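PDB 2QC3: malonyl CoA-acyl carrier protein transacylase from Mycobacterium tuberculosis, which catalyses transfer of the malonyl group from malonyl-CoA to holo-acyl carrier protein, a step that supplies fatty acid biosynthesis. Local coordinates for residues Ser19-Leu24 / Lys292-Leu297. Residues are numbered along the deposited sequence; the frame is centred on the assembly and turned at random.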
loop_
_atom_site.group_PDB
_atom_site.type_symbol
_atom_site.label_atom_id
_atom_site.label_comp_id
_atom_site.label_asym_id
_atom_site.label_seq_id
_atom_site.Cartn_x
_atom_site.Cartn_y
_atom_site.Cartn_z
ATOM N N SER A 19 7.957 -0.280 17.408
ATOM C CA SER A 19 8.181 -0.468 18.842
ATOM C C SER A 19 7.186 -1.407 19.509
ATOM O O SER A 19 7.571 -2.402 20.120
ATOM C CB SER A 19 8.161 0.880 19.562
ATOM O OG SER A 19 9.253 1.673 19.145
ATOM N N PRO A 20 5.888 -1.105 19.392
ATOM C CA PRO A 20 4.873 -1.958 20.011
ATOM C C PRO A 20 4.780 -3.367 19.436
ATOM O O PRO A 20 4.089 -4.216 19.994
ATOM C CB PRO A 20 3.595 -1.158 19.810
ATOM C CG PRO A 20 3.840 -0.475 18.492
ATOM C CD PRO A 20 5.264 -0.007 18.631
ATOM N N TRP A 21 5.471 -3.625 18.329
ATOM C CA TRP A 21 5.423 -4.955 17.734
ATOM C C TRP A 21 6.658 -5.797 18.028
ATOM O O TRP A 21 6.583 -7.025 18.059
ATOM C CB TRP A 21 5.187 -4.866 16.221
ATOM C CG TRP A 21 3.857 -4.260 15.882
ATOM C CD1 TRP A 21 3.617 -2.968 15.520
ATOM C CD2 TRP A 21 2.577 -4.903 15.952
ATOM N NE1 TRP A 21 2.267 -2.763 15.362
ATOM C CE2 TRP A 21 1.606 -3.933 15.620
ATOM C CE3 TRP A 21 2.157 -6.203 16.265
ATOM C CZ2 TRP A 21 0.234 -4.223 15.593
ATOM C CZ3 TRP A 21 0.789 -6.492 16.237
ATOM C CH2 TRP A 21 -0.153 -5.502 15.903
ATOM N N LEU A 22 7.788 -5.139 18.262
ATOM C CA LEU A 22 9.027 -5.848 18.557
ATOM C C LEU A 22 8.982 -6.493 19.942
ATOM O O LEU A 22 9.956 -7.097 20.389
ATOM C CB LEU A 22 10.222 -4.894 18.468
ATOM C CG LEU A 22 10.540 -4.321 17.086
ATOM C CD1 LEU A 22 11.745 -3.404 17.179
ATOM C CD2 LEU A 22 10.809 -5.455 16.107
ATOM N N GLN A 23 7.847 -6.357 20.617
ATOM C CA GLN A 23 7.680 -6.936 21.941
ATOM C C GLN A 23 7.176 -8.370 21.816
ATOM O O GLN A 23 7.419 -9.199 22.693
ATOM C CB GLN A 23 6.693 -6.105 22.766
ATOM C CG GLN A 23 7.165 -4.686 23.068
ATOM C CD GLN A 23 6.098 -3.843 23.753
ATOM O OE1 GLN A 23 6.318 -2.671 24.059
ATOM N NE2 GLN A 23 4.936 -4.439 23.994
ATOM N N LEU A 24 6.476 -8.658 20.722
ATOM C CA LEU A 24 5.936 -9.994 20.489
ATOM C C LEU A 24 7.037 -11.040 20.367
ATOM O O LEU A 24 8.172 -10.729 20.002
ATOM C CB LEU A 24 5.083 -10.022 19.216
ATOM C CG LEU A 24 3.725 -9.316 19.233
ATOM C CD1 LEU A 24 3.142 -9.318 17.831
ATOM C CD2 LEU A 24 2.785 -9.995 20.219
ATOM N N LYS A 292 -3.313 -1.292 15.412
ATOM C CA LYS A 292 -2.164 -0.444 15.682
ATOM C C LYS A 292 -1.385 -0.966 16.876
ATOM O O LYS A 292 -0.354 -0.409 17.239
ATOM C CB LYS A 292 -2.611 1.000 15.920
ATOM C CG LYS A 292 -3.984 1.139 16.557
ATOM C CD LYS A 292 -4.032 0.538 17.946
ATOM C CE LYS A 292 -5.391 0.760 18.584
ATOM N NZ LYS A 292 -5.430 0.280 19.994
ATOM N N SER A 293 -1.887 -2.040 17.482
ATOM C CA SER A 293 -1.226 -2.650 18.627
ATOM C C SER A 293 -1.600 -4.118 18.791
ATOM O O SER A 293 -2.720 -4.523 18.480
ATOM C CB SER A 293 -1.552 -1.879 19.917
ATOM O OG SER A 293 -2.928 -1.962 20.252
ATOM N N PRO A 294 -0.655 -4.940 19.274
ATOM C CA PRO A 294 -0.898 -6.370 19.477
ATOM C C PRO A 294 -2.143 -6.618 20.321
ATOM O O PRO A 294 -2.763 -7.676 20.231
ATOM C CB PRO A 294 0.374 -6.834 20.179
ATOM C CG PRO A 294 1.407 -5.936 19.603
ATOM C CD PRO A 294 0.731 -4.594 19.630
ATOM N N ALA A 295 -2.500 -5.633 21.139
ATOM C CA ALA A 295 -3.668 -5.735 22.005
ATOM C C ALA A 295 -4.956 -5.665 21.195
ATOM O O ALA A 295 -6.047 -5.558 21.756
ATOM C CB ALA A 295 -3.648 -4.621 23.045
ATOM N N ASP A 296 -4.827 -5.721 19.876
ATOM C CA ASP A 296 -5.986 -5.665 18.998
ATOM C C ASP A 296 -6.167 -6.984 18.263
ATOM O O ASP A 296 -7.267 -7.315 17.829
ATOM C CB ASP A 296 -5.822 -4.533 17.986
ATOM C CG ASP A 296 -5.813 -3.167 18.638
ATOM O OD1 ASP A 296 -5.506 -2.177 17.943
ATOM O OD2 ASP A 296 -6.121 -3.082 19.845
ATOM N N LEU A 297 -5.085 -7.743 18.136
ATOM C CA LEU A 297 -5.140 -9.018 17.434
ATOM C C LEU A 297 -6.005 -10.061 18.141
ATOM O O LEU A 297 -6.041 -11.224 17.742
ATOM C CB LEU A 297 -3.721 -9.556 17.222
ATOM C CG LEU A 297 -2.812 -8.635 16.399
ATOM C CD1 LEU A 297 -1.501 -9.342 16.093
ATOM C CD2 LEU A 297 -3.506 -8.248 15.102
HETATM O O HOH W 1 1.453 -0.034 15.261
#
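The pyrrolidine ring of Pro-294 lies over one face of the Trp-21 indole. CG of Pro-294 stands 3.8 Å from the centroid of the six-membered ring of Trp-21 and 27° off its normal, which meets the geometry of a CH-pi contact. CG of Pro-294 is also 3.4 Å from CE3 of Trp-21, placing the proline over the benzo half of the indole. With CG of Trp-21 anti to the carbonyl carbon (chi1 -64°) and chi2 at 99°, the long axis of the indole is carried from its own loop to the other segment. Leu-297 meets the rim instead: its CD1 lies near the ring plane, 3.7 Å from CZ3 of Trp-21. Leu-24 crosses the proline obliquely, with CD2 of Leu-24 4.0 Å from CB of Pro-294, and its CD1 lies at the indole edge, in plane.

The polar edge of the indole is served by one water, which accepts from NE1 of Trp-21 at 2.8 Å and donates to O of Lys-292 at 2.7 Å. The water sits in the indole plane, and its two bonds make a polar bridge from the ring edge to the backbone of the other segment. Within residues 292-297, a salt bridge from NZ of Lys-292 to OD1 of Asp-296 (3.2 Å) ties the residue two before the 3-10 segment 294-296 to that segment's last residue.

Leu-70 and Glu-74 of helix 57-77 also touch this cluster, through Trp-21 and through Leu-24 and Leu-297, respectively. The arrangement is a proline-tryptophan CH-pi contact, here joining the loop before helix 27-37 to the loop after edge strand 288-290 of the parallel sheet in the acyl transferase fold, away from the residues inferred to be catalytic, Ser-92 and His-195.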